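Local coordinates for antifungal protein GAFP-1 (PDB 1XD5) that probably binds mannose as a monomeric bulb-type lectin of the orchid Gastrodia elata and is named for an antifungal activity, at residues 30-35 / 40-45; 46-51 / 69-74; 60-65 / 102-107; 8-11 / 15-18. All coordinates share one frame; numbering follows the deposited sequence.

Interaction 1. Residues 30-35 / 40-45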
# COMPACT_ATOMS: atom_id res chain seq x y z
N ASN A 30 -3.21 -9.29 -5.83
CA ASN A 30 -2.24 -9.40 -4.75
C ASN A 30 -1.53 -8.07 -4.60
O ASN A 30 -1.13 -7.46 -5.60
CB ASN A 30 -1.21 -10.50 -5.06
CG ASN A 30 -0.70 -11.21 -3.81
OD1 ASN A 30 0.16 -12.10 -3.90
ND2 ASN A 30 -1.22 -10.84 -2.66
N LEU A 31 -1.38 -7.61 -3.37
CA LEU A 31 -0.59 -6.43 -3.08
C LEU A 31 0.77 -6.93 -2.59
O LEU A 31 0.84 -7.64 -1.58
CB LEU A 31 -1.27 -5.58 -2.01
CG LEU A 31 -0.53 -4.34 -1.49
CD1 LEU A 31 -0.23 -3.34 -2.62
CD2 LEU A 31 -1.34 -3.69 -0.36
N VAL A 32 1.83 -6.60 -3.31
CA VAL A 32 3.12 -7.24 -3.06
C VAL A 32 4.28 -6.24 -2.96
O VAL A 32 4.37 -5.31 -3.75
CB VAL A 32 3.48 -8.29 -4.16
CG1 VAL A 32 4.75 -9.06 -3.78
CG2 VAL A 32 2.31 -9.25 -4.41
N LEU A 33 5.15 -6.47 -1.98
CA LEU A 33 6.42 -5.78 -1.90
C LEU A 33 7.53 -6.66 -2.49
O LEU A 33 7.78 -7.77 -2.00
CB LEU A 33 6.74 -5.40 -0.45
CG LEU A 33 8.03 -4.61 -0.21
CD1 LEU A 33 8.06 -3.29 -0.97
CD2 LEU A 33 8.22 -4.36 1.26
N TYR A 34 8.19 -6.16 -3.54
CA TYR A 34 9.35 -6.84 -4.09
C TYR A 34 10.64 -6.15 -3.71
O TYR A 34 10.74 -4.93 -3.78
CB TYR A 34 9.28 -6.91 -5.62
CG TYR A 34 8.16 -7.77 -6.11
CD1 TYR A 34 8.32 -9.15 -6.23
CD2 TYR A 34 6.92 -7.21 -6.46
CE1 TYR A 34 7.28 -9.95 -6.68
CE2 TYR A 34 5.89 -8.01 -6.93
CZ TYR A 34 6.08 -9.38 -7.03
OH TYR A 34 5.06 -10.20 -7.48
N ASP A 35 11.63 -6.95 -3.34
CA ASP A 35 12.96 -6.46 -3.05
C ASP A 35 13.85 -6.99 -4.17
O ASP A 35 14.21 -8.18 -4.18
CB ASP A 35 13.41 -6.97 -1.68
CG ASP A 35 14.81 -6.50 -1.30
OD1 ASP A 35 15.58 -6.07 -2.17
OD2 ASP A 35 15.21 -6.55 -0.13
N VAL A 40 8.76 -10.12 -0.73
CA VAL A 40 9.07 -10.19 0.70
C VAL A 40 7.86 -9.96 1.61
O VAL A 40 7.94 -10.17 2.84
CB VAL A 40 10.26 -9.26 1.10
CG1 VAL A 40 11.53 -9.64 0.32
CG2 VAL A 40 9.93 -7.77 0.92
N TRP A 41 6.75 -9.53 1.01
CA TRP A 41 5.52 -9.22 1.74
C TRP A 41 4.39 -9.22 0.73
O TRP A 41 4.55 -8.73 -0.38
CB TRP A 41 5.62 -7.84 2.42
CG TRP A 41 4.42 -7.50 3.31
CD1 TRP A 41 4.33 -7.64 4.68
CD2 TRP A 41 3.16 -6.97 2.88
NE1 TRP A 41 3.09 -7.23 5.11
CE2 TRP A 41 2.35 -6.82 4.03
CE3 TRP A 41 2.62 -6.61 1.64
CZ2 TRP A 41 1.03 -6.32 3.97
CZ3 TRP A 41 1.30 -6.13 1.58
CH2 TRP A 41 0.54 -5.98 2.74
N ALA A 42 3.25 -9.78 1.13
CA ALA A 42 2.06 -9.75 0.29
C ALA A 42 0.80 -9.76 1.12
O ALA A 42 0.78 -10.30 2.23
CB ALA A 42 2.07 -10.91 -0.70
N SER A 43 -0.26 -9.17 0.57
CA SER A 43 -1.56 -9.20 1.22
C SER A 43 -2.16 -10.61 1.16
O SER A 43 -3.03 -10.95 1.97
CB SER A 43 -2.50 -8.21 0.55
OG SER A 43 -2.55 -8.46 -0.85
N GLY A 44 -1.70 -11.41 0.20
CA GLY A 44 -2.17 -12.77 0.02
C GLY A 44 -3.55 -12.82 -0.59
O GLY A 44 -4.33 -13.73 -0.29
N THR A 45 -3.86 -11.87 -1.46
CA THR A 45 -5.20 -11.77 -2.04
C THR A 45 -5.20 -12.07 -3.54
O THR A 45 -6.14 -11.68 -4.25
CB THR A 45 -5.80 -10.38 -1.78
OG1 THR A 45 -4.81 -9.38 -2.04
CG2 THR A 45 -6.12 -10.20 -0.28
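L33 and W41 meet CB to CB at 3.9 Å in the antiparallel hairpin of strands 31-35 and 38-42, part of one of the three sheets of this beta-prism II (bulb-type) lectin. W41 CG is anti to its backbone N (chi1 -175°), which carries the indole along the hairpin to L31, whose CG lies in the ring plane at the edge, 4.0 Å from CZ3. Farther toward the turn, L33 CD2 packs obliquely on V40 CG2 at 3.8 Å. On the other face of the sheet V32 CG2 sits over A42 CB, and V32 CG1 rests on one face of the Y34 ring. N30, V32 and Y34, with Q26 and D28, match the family's mannose-binding signature (QxDxNxVxY), which makes this a probable sugar site. The backbones are tied by L33 N to W41 O, V40 N to L33 O (2.8 Å, nearly straight at 175°) and S43 N to L31 O. Next to the turn, D35 OD2 forms a salt bridge with R91. At the open end of the hairpin a serine takes over from the backbone: L31 N donates to S43 OG (2.9 Å), and S43 OG donates to T45 OG1 (2.7 Å), which also bonds C29 O.

Interaction 2. Residues 46-51 / 69-74. With SO4 (sulfate ion), chain E.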
# COMPACT_ATOMS: atom_id res chain seq x y z
N ASN A 46 -4.14 -12.73 -4.02
CA ASN A 46 -4.10 -13.20 -5.40
C ASN A 46 -5.32 -14.08 -5.67
O ASN A 46 -5.66 -14.95 -4.86
CB ASN A 46 -2.82 -14.00 -5.69
CG ASN A 46 -2.58 -15.13 -4.68
OD1 ASN A 46 -2.32 -14.88 -3.52
ND2 ASN A 46 -2.67 -16.36 -5.14
N GLY A 47 -5.99 -13.82 -6.79
CA GLY A 47 -7.10 -14.64 -7.22
C GLY A 47 -8.45 -14.30 -6.60
O GLY A 47 -9.44 -14.92 -6.97
N LYS A 48 -8.50 -13.33 -5.69
CA LYS A 48 -9.77 -12.92 -5.07
C LYS A 48 -10.68 -12.22 -6.07
O LYS A 48 -11.91 -12.26 -5.96
CB LYS A 48 -9.54 -12.01 -3.86
CG LYS A 48 -8.85 -12.68 -2.69
CD LYS A 48 -9.70 -13.74 -2.05
CE LYS A 48 -9.10 -14.16 -0.71
NZ LYS A 48 -9.93 -15.20 -0.04
N ALA A 49 -10.04 -11.57 -7.04
CA ALA A 49 -10.71 -10.87 -8.12
C ALA A 49 -9.59 -10.45 -9.07
O ALA A 49 -8.44 -10.86 -8.88
CB ALA A 49 -11.46 -9.66 -7.59
N SER A 50 -9.91 -9.64 -10.07
CA SER A 50 -8.90 -9.09 -10.95
C SER A 50 -9.15 -7.59 -11.19
O SER A 50 -10.21 -7.07 -10.82
CB SER A 50 -8.85 -9.86 -12.28
OG SER A 50 -10.03 -9.64 -13.02
N GLY A 51 -8.16 -6.91 -11.76
CA GLY A 51 -8.31 -5.50 -12.07
C GLY A 51 -8.44 -4.66 -10.82
O GLY A 51 -9.21 -3.70 -10.80
N ARG A 69 -16.21 -3.56 -5.18
CA ARG A 69 -16.06 -4.60 -4.16
C ARG A 69 -14.76 -4.42 -3.37
O ARG A 69 -13.69 -4.33 -3.96
CB ARG A 69 -16.07 -5.98 -4.80
CG ARG A 69 -17.36 -6.32 -5.55
CD ARG A 69 -17.20 -6.37 -7.07
NE ARG A 69 -16.21 -7.35 -7.49
CZ ARG A 69 -15.75 -7.48 -8.73
NH1 ARG A 69 -16.20 -6.68 -9.70
NH2 ARG A 69 -14.84 -8.40 -9.01
N ALA A 70 -14.87 -4.40 -2.04
CA ALA A 70 -13.72 -4.39 -1.14
C ALA A 70 -13.10 -5.78 -1.08
O ALA A 70 -13.82 -6.78 -0.97
CB ALA A 70 -14.13 -3.93 0.26
N ILE A 71 -11.78 -5.85 -1.12
CA ILE A 71 -11.06 -7.13 -1.13
C ILE A 71 -10.23 -7.34 0.13
O ILE A 71 -10.13 -8.45 0.65
CB ILE A 71 -10.13 -7.22 -2.37
CG1 ILE A 71 -10.89 -7.00 -3.69
CG2 ILE A 71 -9.34 -8.54 -2.36
CD1 ILE A 71 -12.05 -7.97 -3.98
N TRP A 72 -9.62 -6.26 0.61
CA TRP A 72 -8.67 -6.32 1.72
C TRP A 72 -8.49 -4.90 2.24
O TRP A 72 -8.62 -3.94 1.48
CB TRP A 72 -7.34 -6.88 1.20
CG TRP A 72 -6.18 -6.93 2.15
CD1 TRP A 72 -5.73 -8.02 2.83
CD2 TRP A 72 -5.29 -5.85 2.48
NE1 TRP A 72 -4.62 -7.69 3.58
CE2 TRP A 72 -4.33 -6.36 3.38
CE3 TRP A 72 -5.20 -4.50 2.10
CZ2 TRP A 72 -3.30 -5.58 3.91
CZ3 TRP A 72 -4.19 -3.72 2.64
CH2 TRP A 72 -3.25 -4.26 3.54
N ALA A 73 -8.18 -4.78 3.52
CA ALA A 73 -7.96 -3.48 4.13
C ALA A 73 -6.92 -3.57 5.25
O ALA A 73 -6.79 -4.60 5.91
CB ALA A 73 -9.28 -2.89 4.67
N SER A 74 -6.20 -2.47 5.45
CA SER A 74 -5.26 -2.36 6.55
C SER A 74 -6.02 -2.31 7.87
O SER A 74 -5.46 -2.63 8.91
CB SER A 74 -4.37 -1.13 6.39
OG SER A 74 -5.14 0.06 6.43
S SO4 E . -4.52 -17.50 -8.43
O1 SO4 E . -4.37 -18.39 -7.29
O2 SO4 E . -5.94 -17.28 -8.64
O3 SO4 E . -3.91 -18.08 -9.62
O4 SO4 E . -3.90 -16.21 -8.14
O HOH W 1 -13.18 -9.88 -10.68
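I71 is the apolar centre here: its two branches receive K48 and A49 of the 46-51 loop, which runs from strand 38-42 to strand 52-56 and lies against strand 69-73, an edge strand of its sheet in the beta-prism II fold. The contact is small and lies at the surface, and no hydrogen bond joins the two segments directly.

Apolar contacts come first. I71 CG2, anti to the backbone N, meets K48 CB at 3.8 Å, the two side chains crossing at a slant, while CD1 at the end of the other branch approaches A49 CB at 4.0 Å. Only the root of K48 takes part; its chain bends at chi2 (-67°) and the ammonium end leads away. I71 also rests on I64 of the adjacent strand, and T45 touches it from the hairpin that precedes the loop.

A charged group joins in as well. The R69 chain, bent at chi2 and chi3, brings NH2 to 3.9 Å from A49 CB. In the plane of the guanidinium, at its edge, a water links the segments weakly, accepting from R69 NH2 at 2.8 Å and from S50 N at 3.3 Å.

Bonds to other parts of the chain hold the loop: G47 and D28 share a backbone hydrogen bond, S50 O takes one from S66 OG, and C52, just past the segment, is in the disulfide with C29. Separately, a sulfate, probably from the crystallisation liquor, sits by the loop, where N46 ND2 donates to its O4 at 3.2 Å (158°).

Interaction 3. Residues 60-65 / 102-107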
# COMPACT_ATOMS: atom_id res chain seq x y z
N GLY A 60 -7.77 7.09 6.67
CA GLY A 60 -6.54 6.44 7.07
C GLY A 60 -6.50 4.96 6.74
O GLY A 60 -5.50 4.29 7.01
N ASN A 61 -7.59 4.45 6.19
CA ASN A 61 -7.66 3.05 5.78
C ASN A 61 -7.03 2.85 4.41
O ASN A 61 -7.22 3.66 3.50
CB ASN A 61 -9.11 2.58 5.73
CG ASN A 61 -9.28 1.12 6.14
OD1 ASN A 61 -8.31 0.42 6.46
ND2 ASN A 61 -10.53 0.65 6.12
N LEU A 62 -6.28 1.76 4.25
CA LEU A 62 -5.71 1.40 2.96
C LEU A 62 -6.48 0.20 2.46
O LEU A 62 -6.52 -0.84 3.13
CB LEU A 62 -4.23 1.04 3.09
CG LEU A 62 -3.47 0.68 1.81
CD1 LEU A 62 -3.24 1.94 0.97
CD2 LEU A 62 -2.13 0.00 2.14
N VAL A 63 -7.08 0.32 1.28
CA VAL A 63 -8.04 -0.67 0.86
C VAL A 63 -7.82 -1.09 -0.57
O VAL A 63 -7.61 -0.25 -1.45
CB VAL A 63 -9.51 -0.16 1.00
CG1 VAL A 63 -10.49 -1.28 0.74
CG2 VAL A 63 -9.75 0.43 2.39
N ILE A 64 -7.88 -2.40 -0.80
CA ILE A 64 -7.86 -2.93 -2.16
C ILE A 64 -9.30 -3.08 -2.62
O ILE A 64 -10.11 -3.71 -1.93
CB ILE A 64 -7.14 -4.30 -2.20
CG1 ILE A 64 -5.68 -4.16 -1.75
CG2 ILE A 64 -7.25 -4.92 -3.60
CD1 ILE A 64 -4.93 -5.50 -1.68
N TYR A 65 -9.61 -2.51 -3.78
CA TYR A 65 -10.94 -2.65 -4.39
C TYR A 65 -10.82 -3.28 -5.76
O TYR A 65 -9.84 -3.07 -6.47
CB TYR A 65 -11.62 -1.29 -4.58
CG TYR A 65 -12.10 -0.64 -3.30
CD1 TYR A 65 -13.36 -0.94 -2.77
CD2 TYR A 65 -11.31 0.28 -2.64
CE1 TYR A 65 -13.80 -0.32 -1.59
CE2 TYR A 65 -11.73 0.90 -1.48
CZ TYR A 65 -12.96 0.59 -0.95
OH TYR A 65 -13.35 1.22 0.21
N ALA A 102 3.36 7.15 12.57
CA ALA A 102 2.98 5.98 11.78
C ALA A 102 1.68 5.40 12.32
O ALA A 102 1.52 5.24 13.54
CB ALA A 102 4.08 4.93 11.81
N ILE A 103 0.75 5.10 11.42
CA ILE A 103 -0.50 4.44 11.82
C ILE A 103 -0.61 3.01 11.28
O ILE A 103 -1.48 2.24 11.70
CB ILE A 103 -1.76 5.29 11.45
CG1 ILE A 103 -2.02 5.27 9.95
CG2 ILE A 103 -1.65 6.73 11.99
CD1 ILE A 103 -3.44 5.70 9.56
N TRP A 104 0.29 2.65 10.37
CA TRP A 104 0.36 1.31 9.82
C TRP A 104 1.73 1.11 9.18
O TRP A 104 2.32 2.07 8.69
CB TRP A 104 -0.73 1.11 8.76
CG TRP A 104 -0.83 -0.30 8.22
CD1 TRP A 104 -1.43 -1.39 8.83
CD2 TRP A 104 -0.34 -0.76 6.97
NE1 TRP A 104 -1.33 -2.49 8.01
CE2 TRP A 104 -0.67 -2.14 6.86
CE3 TRP A 104 0.35 -0.16 5.90
CZ2 TRP A 104 -0.33 -2.91 5.75
CZ3 TRP A 104 0.68 -0.93 4.79
CH2 TRP A 104 0.34 -2.29 4.72
N ALA A 105 2.21 -0.13 9.19
CA ALA A 105 3.46 -0.48 8.52
C ALA A 105 3.44 -1.95 8.11
O ALA A 105 2.74 -2.76 8.73
CB ALA A 105 4.66 -0.21 9.44
N THR A 106 4.20 -2.28 7.07
CA THR A 106 4.37 -3.67 6.67
C THR A 106 5.42 -4.35 7.55
O THR A 106 5.49 -5.58 7.58
CB THR A 106 4.80 -3.78 5.20
OG1 THR A 106 5.91 -2.89 4.97
CG2 THR A 106 3.71 -3.26 4.26
N HIS A 107 6.21 -3.54 8.25
CA HIS A 107 7.32 -4.01 9.07
C HIS A 107 8.32 -4.79 8.23
O HIS A 107 8.80 -5.86 8.63
CB HIS A 107 6.82 -4.83 10.27
CG HIS A 107 5.77 -4.12 11.07
ND1 HIS A 107 6.03 -2.96 11.77
CD2 HIS A 107 4.46 -4.38 11.24
CE1 HIS A 107 4.93 -2.55 12.36
NE2 HIS A 107 3.96 -3.39 12.06
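G60 and I103 are the nearest residues by backbone, with CA atoms 7.9 Å apart, so the segments are not paired as strands but face each other across the interior of the beta-prism II fold, where strand 62-66 of one sheet looks toward strand 102-105 of another. The chain turns a corner at 103, and I103 and W104 both send their CB toward the first segment.

I103 CG1 stands between its backbone N and carbonyl carbon (chi1 73°), and with chi2 extended its CD1 comes up beside the G60 carbonyl, 3.6 Å from G60 O and 4.0 Å from G60 CA. That oxygen accepts a hydrogen bond from T76 OG1, while I103 CD1 only packs against it. Deeper in, L62 and W104 cross at about a right angle; W104 CG, anti to the backbone N (chi1 -174°), swings the six-membered ring toward L62. L62 also packs on I95 and L54, linking its own sheet to strand 93-96, while the indole of W104 reaches W72 and S74, on and just past edge strand 69-73 of L62's own sheet. No hydrogen bond crosses between the segments; L62 N bonds S74 OG. The closest approach of L62 to the indole is CD2 to W104 CZ3 at 4.0 Å.

Interaction 4. Residues 8-11 / 15-18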
# COMPACT_ATOMS: atom_id res chain seq x y z
N HIS A 8 -6.31 9.45 -3.02
CA HIS A 8 -5.76 9.00 -4.30
C HIS A 8 -5.61 7.48 -4.32
O HIS A 8 -5.67 6.82 -3.28
CB HIS A 8 -4.41 9.68 -4.58
CG HIS A 8 -4.52 11.16 -4.76
ND1 HIS A 8 -4.62 11.74 -6.01
CD2 HIS A 8 -4.56 12.17 -3.87
CE1 HIS A 8 -4.72 13.06 -5.87
NE2 HIS A 8 -4.69 13.34 -4.58
N GLN A 9 -5.43 6.94 -5.52
CA GLN A 9 -5.37 5.50 -5.68
C GLN A 9 -4.30 5.10 -6.67
O GLN A 9 -3.89 5.89 -7.52
CB GLN A 9 -6.73 4.93 -6.09
CG GLN A 9 -7.08 5.14 -7.55
CD GLN A 9 -8.44 4.58 -7.89
OE1 GLN A 9 -9.36 4.68 -7.08
NE2 GLN A 9 -8.58 4.00 -9.07
N LEU A 10 -3.82 3.86 -6.54
CA LEU A 10 -3.01 3.29 -7.60
C LEU A 10 -3.95 2.47 -8.46
O LEU A 10 -4.73 1.67 -7.94
CB LEU A 10 -1.88 2.42 -7.03
CG LEU A 10 -0.80 3.11 -6.19
CD1 LEU A 10 0.08 2.05 -5.54
CD2 LEU A 10 0.04 4.09 -7.01
N ASP A 11 -3.88 2.67 -9.77
CA ASP A 11 -4.63 1.85 -10.69
C ASP A 11 -3.96 0.49 -10.78
O ASP A 11 -2.87 0.29 -10.24
CB ASP A 11 -4.71 2.50 -12.08
CG ASP A 11 -5.42 3.85 -12.06
OD1 ASP A 11 -6.43 4.00 -11.32
OD2 ASP A 11 -5.02 4.83 -12.74
N SER A 15 2.17 1.32 -8.85
CA SER A 15 3.12 1.00 -7.80
C SER A 15 3.77 2.20 -7.16
O SER A 15 3.78 3.32 -7.71
CB SER A 15 4.21 0.07 -8.35
OG SER A 15 4.95 0.73 -9.37
N LEU A 16 4.32 1.95 -5.98
CA LEU A 16 5.29 2.83 -5.38
C LEU A 16 6.64 2.20 -5.64
O LEU A 16 6.76 0.97 -5.62
CB LEU A 16 5.06 2.95 -3.88
CG LEU A 16 3.67 3.38 -3.40
CD1 LEU A 16 3.72 3.52 -1.87
CD2 LEU A 16 3.19 4.68 -4.08
N ALA A 17 7.64 3.02 -5.90
CA ALA A 17 8.97 2.52 -6.17
C ALA A 17 10.02 3.36 -5.45
O ALA A 17 9.88 4.57 -5.34
CB ALA A 17 9.24 2.51 -7.67
N GLU A 18 11.06 2.69 -4.97
CA GLU A 18 12.20 3.35 -4.35
C GLU A 18 13.40 2.45 -4.61
O GLU A 18 13.52 1.39 -4.00
CB GLU A 18 11.97 3.55 -2.85
CG GLU A 18 13.06 4.33 -2.11
CD GLU A 18 13.55 5.56 -2.87
OE1 GLU A 18 12.80 6.56 -2.96
OE2 GLU A 18 14.69 5.54 -3.37
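L10 is aimed at S15 and L16 by two torsions: its CG lies anti to the carbonyl carbon (chi1 -64°) and the chain then extends (chi2 171°), so both methyls arrive at the start of strand 15-18. CD1 lies 3.9 Å from S15 CA and CD2 lies 3.9 Å from S15 O, which places the fork of the leucine against the backbone of the serine. The S15 side chain takes no part, for its CB points away from L10 and packs on L22 and I24 of the adjoining strand. L16 adds a looser touch, its CD2 4.3 Å from L10 CD1.

The two strands belong to different sheets of the beta-prism II fold, joined here by the short connection between residues 11 and 15. Each is paired within its own sheet, L10 with L54 and L16 with F23. L4, from strand 3-5 of the third sheet, touches both leucines, so all three sheets converge at this point. Q9 and D11, flanking L10, are bonded to each other, Q9 NE2 to D11 OD1 at 3.1 Å, almost straight at 168°.

Since no hydrogen bond crosses between the segments, the join rests on methyl groups lying against main chain and against each other, and its geometry probably depends on shape complementarity, with directional bonding left to the sheets themselves.

Along the chain interaction 4 comes first, then interaction 1, and then interactions 2 and 3, whose segments alternate. Centres of the contacts lie 13 to 16 Å apart. Interaction 1 is a pairing within one sheet; the other three join different sheets or a loop to a sheet. Interactions 2 and 3 share the sheet of 62-66 and 69-73, neighbouring strands probably joined by I71 N to I64 O (2.8 Å); interaction 4 reaches this sheet through 8-10 and that of interaction 1 through 15-18. Interaction 1 touches both 2 and 3: S43 and T45 rest on W72, and L31 on I64. Together they link the three sheets of the prism; the assembly holds this one chain.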